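Local coordinates for carbohydrate binding protein, putative, cpb33A (Cellvibrio japonicus, PDB 5FJQ), which is the copper-dependent domain of a lytic polysaccharide monooxygenase that is important for efficient use of chitin and probably cleaves the polysaccharide oxidatively, at residues A98-K103 against E169-C174; V44-V49 against Y55-G60; G2-P7 against I155-Q160. One frame throughout, in Å; residues are numbered along the deposited sequence.

Contact 1: A98-K103 against E169-C174; sequences AAHKTK and EGFYQC. With CU (copper (II) ion), chain D.
The rings of His100 and Phe171 lie in nearly parallel planes (about 10° apart) beside the copper, with His100 CD2 4.0 Å from Phe171 CE2. One face of the imidazole is covered from within its own segment. Ala98 O lies 3.4 Å above the plane of the His100 ring, offset toward the rim. This is the copper site of a lytic polysaccharide monooxygenase, the histidine brace. His100 NE2 binds the metal at 1.9 Å, and the amino group of His1 binds it too. The CG of His100 sits beside its own backbone N, anti to the carbonyl carbon (chi1 -64°), which puts NE2 on the copper. The side chains as a whole, unlike their ring planes, run at about a right angle.

Phe171 points the end of its ring at the metal, with CZ 3.3 Å from the copper. It does not ligate the copper. A phenylalanine next to an axial position is known from many AA10 enzymes. Glu169 runs out extended, and its OE1 stays 4.2 Å from His100 NE2. That oxygen forms a salt bridge with Arg161, which would partly offset its charge near the copper. Ala98 CB lies 4.1 Å from the copper.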
loop_
_atom_site.group_PDB
_atom_site.type_symbol
_atom_site.label_atom_id
_atom_site.label_comp_id
_atom_site.label_asym_id
_atom_site.label_seq_id
_atom_site.Cartn_x
_atom_site.Cartn_y
_atom_site.Cartn_z
ATOM N N ALA A 98 -14.973 5.074 -3.586
ATOM C CA ALA A 98 -15.418 6.271 -4.244
ATOM C C ALA A 98 -14.426 6.563 -5.365
ATOM O O ALA A 98 -13.285 6.925 -5.084
ATOM C CB ALA A 98 -15.489 7.435 -3.250
ATOM N N ALA A 99 -14.884 6.507 -6.610
ATOM C CA ALA A 99 -14.046 6.820 -7.784
ATOM C C ALA A 99 -13.574 8.283 -7.831
ATOM O O ALA A 99 -14.210 9.157 -7.255
ATOM C CB ALA A 99 -14.789 6.475 -9.038
ATOM N N HIS A 100 -12.446 8.532 -8.500
ATOM C CA HIS A 100 -11.919 9.863 -8.664
ATOM C C HIS A 100 -11.242 9.939 -10.040
ATOM O O HIS A 100 -10.908 8.884 -10.639
ATOM C CB HIS A 100 -10.948 10.223 -7.547
ATOM C CG HIS A 100 -11.570 10.277 -6.180
ATOM N ND1 HIS A 100 -12.686 11.030 -5.905
ATOM C CD2 HIS A 100 -11.233 9.671 -5.017
ATOM C CE1 HIS A 100 -12.993 10.923 -4.616
ATOM N NE2 HIS A 100 -12.140 10.078 -4.064
ATOM N N LYS A 101 -11.066 11.175 -10.555
ATOM C CA LYS A 101 -10.235 11.389 -11.751
ATOM C C LYS A 101 -8.813 11.171 -11.249
ATOM O O LYS A 101 -8.518 11.526 -10.137
ATOM C CB LYS A 101 -10.439 12.783 -12.368
ATOM C CG LYS A 101 -11.893 13.142 -12.594
ATOM C CD LYS A 101 -12.064 14.043 -13.799
ATOM C CE LYS A 101 -13.467 13.948 -14.406
ATOM N NZ LYS A 101 -13.585 12.792 -15.352
ATOM N N THR A 102 -7.985 10.501 -12.053
ATOM C CA THR A 102 -6.669 9.942 -11.626
ATOM C C THR A 102 -5.562 10.561 -12.472
ATOM O O THR A 102 -5.624 10.529 -13.714
ATOM C CB THR A 102 -6.648 8.401 -11.814
ATOM O OG1 THR A 102 -7.624 7.830 -10.929
ATOM C CG2 THR A 102 -5.297 7.794 -11.505
ATOM N N LYS A 103 -4.551 11.093 -11.788
ATOM C CA LYS A 103 -3.282 11.479 -12.410
ATOM C C LYS A 103 -2.470 10.206 -12.670
ATOM O O LYS A 103 -1.889 10.009 -13.773
ATOM C CB LYS A 103 -2.542 12.465 -11.516
ATOM C CG LYS A 103 -1.365 13.137 -12.199
ATOM C CD LYS A 103 -1.819 14.074 -13.300
ATOM C CE LYS A 103 -1.742 15.524 -12.860
ATOM N NZ LYS A 103 -2.489 16.414 -13.789
ATOM N N GLU A 169 -5.301 14.731 -3.736
ATOM C CA GLU A 169 -5.428 13.776 -2.642
ATOM C C GLU A 169 -4.636 12.563 -3.073
ATOM O O GLU A 169 -4.487 12.277 -4.303
ATOM C CB GLU A 169 -6.905 13.411 -2.353
ATOM C CG GLU A 169 -7.153 12.702 -1.036
ATOM C CD GLU A 169 -8.649 12.399 -0.815
ATOM O OE1 GLU A 169 -9.372 12.348 -1.809
ATOM O OE2 GLU A 169 -9.123 12.274 0.347
ATOM N N GLY A 170 -4.089 11.880 -2.066
ATOM C CA GLY A 170 -3.248 10.690 -2.263
ATOM C C GLY A 170 -3.840 9.538 -1.457
ATOM O O GLY A 170 -4.359 9.767 -0.332
ATOM N N PHE A 171 -3.816 8.331 -2.036
ATOM C CA PHE A 171 -4.094 7.080 -1.311
ATOM C C PHE A 171 -2.914 6.098 -1.386
ATOM O O PHE A 171 -2.279 5.911 -2.471
ATOM C CB PHE A 171 -5.392 6.388 -1.860
ATOM C CG PHE A 171 -6.565 7.280 -1.850
ATOM C CD1 PHE A 171 -7.361 7.398 -0.671
ATOM C CD2 PHE A 171 -6.814 8.118 -2.924
ATOM C CE1 PHE A 171 -8.429 8.301 -0.620
ATOM C CE2 PHE A 171 -7.869 9.049 -2.867
ATOM C CZ PHE A 171 -8.689 9.131 -1.725
ATOM N N TYR A 172 -2.652 5.445 -0.250
ATOM C CA TYR A 172 -1.401 4.727 -0.070
ATOM C C TYR A 172 -1.581 3.309 0.434
ATOM O O TYR A 172 -2.187 3.113 1.490
ATOM C CB TYR A 172 -0.415 5.525 0.811
ATOM C CG TYR A 172 -0.290 6.944 0.343
ATOM C CD1 TYR A 172 -1.169 7.951 0.815
ATOM C CD2 TYR A 172 0.723 7.306 -0.542
ATOM C CE1 TYR A 172 -1.064 9.245 0.345
ATOM C CE2 TYR A 172 0.849 8.620 -0.990
ATOM C CZ TYR A 172 -0.056 9.580 -0.527
ATOM O OH TYR A 172 0.031 10.852 -0.975
ATOM N N GLN A 173 -1.044 2.336 -0.318
ATOM C CA GLN A 173 -1.173 0.964 0.067
ATOM C C GLN A 173 0.071 0.143 -0.010
ATOM O O GLN A 173 0.520 -0.200 -1.127
ATOM C CB GLN A 173 -2.191 0.228 -0.832
ATOM C CG GLN A 173 -3.581 0.797 -0.858
ATOM C CD GLN A 173 -4.382 0.217 0.253
ATOM O OE1 GLN A 173 -4.672 -0.947 0.231
ATOM N NE2 GLN A 173 -4.699 1.030 1.285
ATOM N N CYS A 174 0.528 -0.272 1.169
ATOM C CA CYS A 174 1.565 -1.277 1.351
ATOM C C CYS A 174 0.981 -2.657 1.187
ATOM O O CYS A 174 -0.035 -2.950 1.816
ATOM C CB CYS A 174 2.144 -1.213 2.727
ATOM S SG CYS A 174 3.290 0.214 2.999
HETATM CU CU CU D . -11.923 9.302 -2.335
#

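Contact 2: V44-V49 against Y55-G60; sequences VAVGGV and YYIPDG
Tyr56 and Val46 are brought together by their first torsions. In Tyr56, CG lies beside the backbone N and anti to the carbonyl carbon (chi1 -66°). This swings the ring across to the end of strand 45-47. In Val46, CG1 is anti to the backbone N (chi1 176°) and is the methyl that reaches Tyr56, 3.6 Å from its CB. The other branch, CG2, turns to Ile57 and meets its CG1 at 4.1 Å. Val46 thus touches two consecutive residues of the 55-60 segment, one with each methyl.

Val49 takes a different part of the tyrosine. Its side chain and that of Tyr56 run past each other in opposite directions, and Val49 CG2 lies 3.6 Å from Tyr56 CD2. Tyr55 covers one face of the same ring: Tyr55 CD2 stands 3.7 Å above the centre of the Tyr56 ring. Tyr55 presents its edge there.

The hydroxyl end is tied back through water. One water lies in the plane of the Tyr56 ring at its edge, 2.7 Å from Tyr56 OH. It donates a hydrogen bond of 2.8 Å to Gly48 O. Gly48 has a positive phi of 87°, where the chain turns after the strand.

The contact packs the short, weakly bonded helix 53-56 and the loop after it against the short strand 45-47. That strand pairs antiparallel with strand 169-178, whose Tyr172 touches Val46, Val49 and Ile57 from the sheet side.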
loop_
_atom_site.group_PDB
_atom_site.type_symbol
_atom_site.label_atom_id
_atom_site.label_comp_id
_atom_site.label_asym_id
_atom_site.label_seq_id
_atom_site.Cartn_x
_atom_site.Cartn_y
_atom_site.Cartn_z
ATOM N N VAL A 44 -6.648 5.373 3.390
ATOM C CA VAL A 44 -5.288 5.573 3.850
ATOM C C VAL A 44 -4.847 6.736 2.984
ATOM O O VAL A 44 -4.217 6.560 1.918
ATOM C CB VAL A 44 -4.423 4.264 3.738
ATOM C CG1 VAL A 44 -3.009 4.462 4.201
ATOM C CG2 VAL A 44 -5.031 3.097 4.509
ATOM N N ALA A 45 -5.210 7.945 3.433
ATOM C CA ALA A 45 -5.383 9.101 2.522
ATOM C C ALA A 45 -4.632 10.306 3.002
ATOM O O ALA A 45 -4.504 10.500 4.203
ATOM C CB ALA A 45 -6.862 9.471 2.364
ATOM N N VAL A 46 -4.191 11.149 2.081
ATOM C CA VAL A 46 -3.607 12.449 2.462
ATOM C C VAL A 46 -4.254 13.503 1.608
ATOM O O VAL A 46 -4.156 13.442 0.392
ATOM C CB VAL A 46 -2.075 12.485 2.312
ATOM C CG1 VAL A 46 -1.518 13.847 2.607
ATOM C CG2 VAL A 46 -1.367 11.539 3.280
ATOM N N GLY A 47 -4.915 14.487 2.217
ATOM C CA GLY A 47 -5.499 15.584 1.435
ATOM C C GLY A 47 -4.445 16.628 1.043
ATOM O O GLY A 47 -3.488 16.846 1.761
ATOM N N GLY A 48 -4.625 17.257 -0.109
ATOM C CA GLY A 48 -3.755 18.316 -0.598
ATOM C C GLY A 48 -2.538 17.870 -1.388
ATOM O O GLY A 48 -1.756 18.719 -1.816
ATOM N N VAL A 49 -2.347 16.568 -1.580
ATOM C CA VAL A 49 -1.083 16.097 -2.159
ATOM C C VAL A 49 -1.120 16.223 -3.676
ATOM O O VAL A 49 -2.117 15.914 -4.305
ATOM C CB VAL A 49 -0.729 14.664 -1.751
ATOM C CG1 VAL A 49 0.698 14.337 -2.166
ATOM C CG2 VAL A 49 -0.826 14.462 -0.253
ATOM N N TYR A 55 6.681 14.906 1.089
ATOM C CA TYR A 55 6.509 16.056 1.967
ATOM C C TYR A 55 5.523 15.766 3.120
ATOM O O TYR A 55 5.781 16.118 4.290
ATOM C CB TYR A 55 6.103 17.347 1.185
ATOM C CG TYR A 55 5.852 18.490 2.143
ATOM C CD1 TYR A 55 6.955 19.222 2.648
ATOM C CD2 TYR A 55 4.568 18.880 2.524
ATOM C CE1 TYR A 55 6.771 20.270 3.541
ATOM C CE2 TYR A 55 4.376 19.912 3.488
ATOM C CZ TYR A 55 5.503 20.638 3.951
ATOM O OH TYR A 55 5.445 21.718 4.918
ATOM N N TYR A 56 4.390 15.138 2.783
ATOM C CA TYR A 56 3.297 14.902 3.698
ATOM C C TYR A 56 3.484 13.640 4.568
ATOM O O TYR A 56 3.028 13.641 5.730
ATOM C CB TYR A 56 1.961 14.811 2.922
ATOM C CG TYR A 56 1.599 16.129 2.294
ATOM C CD1 TYR A 56 0.997 17.134 3.055
ATOM C CD2 TYR A 56 1.925 16.408 0.968
ATOM C CE1 TYR A 56 0.679 18.340 2.494
ATOM C CE2 TYR A 56 1.601 17.641 0.388
ATOM C CZ TYR A 56 0.987 18.590 1.158
ATOM O OH TYR A 56 0.708 19.854 0.630
ATOM N N ILE A 57 4.107 12.576 3.994
ATOM C CA ILE A 57 4.356 11.323 4.698
ATOM C C ILE A 57 5.817 11.122 5.145
ATOM O O ILE A 57 6.717 10.936 4.283
ATOM C CB ILE A 57 3.935 10.101 3.851
ATOM C CG1 ILE A 57 2.454 10.183 3.398
ATOM C CG2 ILE A 57 4.388 8.793 4.531
ATOM C CD1 ILE A 57 2.118 9.131 2.349
ATOM N N PRO A 58 6.053 11.077 6.478
ATOM C CA PRO A 58 7.455 10.899 7.001
ATOM C C PRO A 58 7.982 9.520 6.645
ATOM O O PRO A 58 7.170 8.601 6.483
ATOM C CB PRO A 58 7.264 11.046 8.533
ATOM C CG PRO A 58 6.011 11.864 8.691
ATOM C CD PRO A 58 5.101 11.366 7.577
ATOM N N ASP A 59 9.283 9.314 6.509
ATOM C CA ASP A 59 9.750 7.900 6.429
ATOM C C ASP A 59 9.232 7.090 7.630
ATOM O O ASP A 59 9.067 7.633 8.747
ATOM C CB ASP A 59 11.273 7.793 6.430
ATOM C CG ASP A 59 11.895 8.323 5.175
ATOM O OD1 ASP A 59 11.561 7.901 4.048
ATOM O OD2 ASP A 59 12.782 9.174 5.328
ATOM N N GLY A 60 9.062 5.796 7.476
ATOM C CA GLY A 60 8.547 4.996 8.576
ATOM C C GLY A 60 7.045 5.140 8.728
ATOM O O GLY A 60 6.472 4.503 9.597
HETATM O O HOH W 1 0.615 20.090 -2.083
#

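Contact 3: G2-P7 against I155-Q160; sequences GYVSSP and IYSIWQ
Trp159 spans from one sheet to the other in the beta-sandwich core of the monooxygenase domain, and its ring ends against Gly2. CB points toward strand 2-6. CG is anti to the backbone N (chi1 178°), which carries the indole across between the two sheets. Along the five-membered ring, NE1 gives a hydrogen bond to Thr102 OG1, which fixes the turn of the indole about its axis. On the six-membered ring, CZ3 is the atom that arrives at the opposite strand. It lies 3.8 Å from Gly2 N and 4.1 Å from Gly2 CA. Gly2 N sits at the edge of the indole, in its plane. Phe105 stacks on the indole, and the Phe171 ring meets it with the planes at about 35°.

Gly2 has no side chain, and this lets the indole edge come close to the backbone. The nearest atoms of the Trp159 side chain are about 5 Å from the copper, so the tryptophan packs next to the metal site.

Further along the strands, Val4 CA is 8.0 Å from Ser157 CA. Val4 also packs on Trp94 of strand 88-96. Ser157 turns its polar end aside: OG bonds to the indole NH of Trp94, while its CB faces the valine. The touch is made by one methyl, Val4 CG2, 4.2 Å from Ser157 CB.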
loop_
_atom_site.group_PDB
_atom_site.type_symbol
_atom_site.label_atom_id
_atom_site.label_comp_id
_atom_site.label_asym_id
_atom_site.label_seq_id
_atom_site.Cartn_x
_atom_site.Cartn_y
_atom_site.Cartn_z
ATOM N N GLY A 2 -10.180 4.246 -1.965
ATOM C CA GLY A 2 -9.922 2.906 -2.401
ATOM C C GLY A 2 -8.693 2.217 -1.830
ATOM O O GLY A 2 -7.847 2.858 -1.238
ATOM N N TYR A 3 -8.564 0.904 -2.079
ATOM C CA TYR A 3 -7.436 0.114 -1.530
ATOM C C TYR A 3 -7.090 -1.000 -2.518
ATOM O O TYR A 3 -7.833 -1.180 -3.435
ATOM C CB TYR A 3 -7.824 -0.470 -0.178
ATOM C CG TYR A 3 -9.105 -1.289 -0.226
ATOM C CD1 TYR A 3 -10.344 -0.663 -0.082
ATOM C CD2 TYR A 3 -9.080 -2.650 -0.495
ATOM C CE1 TYR A 3 -11.532 -1.390 -0.161
ATOM C CE2 TYR A 3 -10.272 -3.399 -0.549
ATOM C CZ TYR A 3 -11.480 -2.744 -0.399
ATOM O OH TYR A 3 -12.664 -3.428 -0.468
ATOM N N VAL A 4 -5.984 -1.719 -2.328
ATOM C CA VAL A 4 -5.580 -2.840 -3.222
ATOM C C VAL A 4 -6.134 -4.089 -2.589
ATOM O O VAL A 4 -5.767 -4.441 -1.439
ATOM C CB VAL A 4 -4.057 -2.965 -3.396
ATOM C CG1 VAL A 4 -3.693 -4.143 -4.321
ATOM C CG2 VAL A 4 -3.508 -1.691 -4.030
ATOM N N SER A 5 -6.974 -4.779 -3.370
ATOM C CA SER A 5 -7.731 -5.902 -2.899
ATOM C C SER A 5 -7.074 -7.199 -3.313
ATOM O O SER A 5 -7.301 -8.228 -2.665
ATOM C CB SER A 5 -9.177 -5.774 -3.401
ATOM O OG SER A 5 -9.226 -5.385 -4.783
ATOM N N SER A 6 -6.200 -7.122 -4.335
ATOM C CA SER A 6 -5.621 -8.309 -5.009
ATOM C C SER A 6 -4.282 -7.919 -5.678
ATOM O O SER A 6 -4.307 -7.118 -6.611
ATOM C CB SER A 6 -6.637 -8.810 -6.020
ATOM O OG SER A 6 -6.151 -9.903 -6.716
ATOM N N PRO A 7 -3.121 -8.364 -5.108
ATOM C CA PRO A 7 -2.934 -9.130 -3.872
ATOM C C PRO A 7 -3.407 -8.257 -2.702
ATOM O O PRO A 7 -3.323 -7.036 -2.784
ATOM C CB PRO A 7 -1.423 -9.306 -3.813
ATOM C CG PRO A 7 -1.005 -9.260 -5.248
ATOM C CD PRO A 7 -1.807 -8.078 -5.690
ATOM N N ILE A 155 5.531 -4.046 -1.556
ATOM C CA ILE A 155 5.107 -3.210 -2.660
ATOM C C ILE A 155 4.306 -2.027 -2.109
ATOM O O ILE A 155 3.443 -2.195 -1.225
ATOM C CB ILE A 155 4.302 -3.974 -3.710
ATOM C CG1 ILE A 155 5.269 -4.910 -4.483
ATOM C CG2 ILE A 155 3.577 -2.968 -4.626
ATOM C CD1 ILE A 155 4.571 -6.008 -5.188
ATOM N N TYR A 156 4.616 -0.840 -2.632
ATOM C CA TYR A 156 3.901 0.355 -2.275
ATOM C C TYR A 156 3.184 0.843 -3.516
ATOM O O TYR A 156 3.837 1.229 -4.481
ATOM C CB TYR A 156 4.922 1.394 -1.812
ATOM C CG TYR A 156 4.351 2.484 -0.958
ATOM C CD1 TYR A 156 3.491 2.196 0.098
ATOM C CD2 TYR A 156 4.677 3.853 -1.212
ATOM C CE1 TYR A 156 2.970 3.236 0.885
ATOM C CE2 TYR A 156 4.176 4.901 -0.415
ATOM C CZ TYR A 156 3.341 4.594 0.641
ATOM O OH TYR A 156 2.856 5.664 1.392
ATOM N N SER A 157 1.850 0.714 -3.551
ATOM C CA SER A 157 1.057 1.447 -4.540
ATOM C C SER A 157 0.513 2.783 -4.059
ATOM O O SER A 157 0.055 2.940 -2.894
ATOM C CB SER A 157 -0.123 0.553 -5.017
ATOM O OG SER A 157 -0.825 1.157 -6.092
ATOM N N ILE A 158 0.510 3.775 -4.960
ATOM C CA ILE A 158 0.086 5.099 -4.608
ATOM C C ILE A 158 -0.866 5.563 -5.672
ATOM O O ILE A 158 -0.594 5.452 -6.910
ATOM C CB ILE A 158 1.243 6.137 -4.670
ATOM C CG1 ILE A 158 2.359 5.811 -3.683
ATOM C CG2 ILE A 158 0.695 7.556 -4.468
ATOM C CD1 ILE A 158 3.406 6.926 -3.558
ATOM N N TRP A 159 -2.001 6.057 -5.210
ATOM C CA TRP A 159 -3.038 6.586 -6.086
ATOM C C TRP A 159 -3.077 8.082 -5.974
ATOM O O TRP A 159 -3.449 8.616 -4.888
ATOM C CB TRP A 159 -4.407 5.963 -5.704
ATOM C CG TRP A 159 -5.537 6.482 -6.527
ATOM C CD1 TRP A 159 -5.451 7.196 -7.695
ATOM C CD2 TRP A 159 -6.949 6.303 -6.266
ATOM N NE1 TRP A 159 -6.740 7.498 -8.170
ATOM C CE2 TRP A 159 -7.660 6.993 -7.291
ATOM C CE3 TRP A 159 -7.668 5.732 -5.214
ATOM C CZ2 TRP A 159 -9.061 7.036 -7.348
ATOM C CZ3 TRP A 159 -9.099 5.747 -5.278
ATOM C CH2 TRP A 159 -9.766 6.429 -6.326
ATOM N N GLN A 160 -2.714 8.760 -7.072
ATOM C CA GLN A 160 -2.730 10.223 -7.125
ATOM C C GLN A 160 -4.017 10.646 -7.908
ATOM O O GLN A 160 -4.163 10.360 -9.107
ATOM C CB GLN A 160 -1.399 10.830 -7.724
ATOM C CG GLN A 160 -1.393 12.358 -7.910
ATOM C CD GLN A 160 -1.373 13.130 -6.625
ATOM O OE1 GLN A 160 -0.341 13.173 -5.894
ATOM N NE2 GLN A 160 -2.474 13.821 -6.360
#

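In the fold
Contacts 1 and 3 lie closest, about 9 Å between centres. Contact 2 is about 12 Å from contact 1 and 15 Å from contact 3. All three reach the mixed sheet. Strand 169-178 lies between 45-47 and 152-161 in it, antiparallel to both. Contact 3 joins this sheet to the three-stranded sheet that starts with strand 2-6. Along the chain, contact 2 closes before contact 1 opens, both its segments fall between those of contact 3, and contacts 1 and 3 alternate. The copper site thus draws on the chain start, the loop before strand 102-109 and the late strands, all gathered by one compact domain.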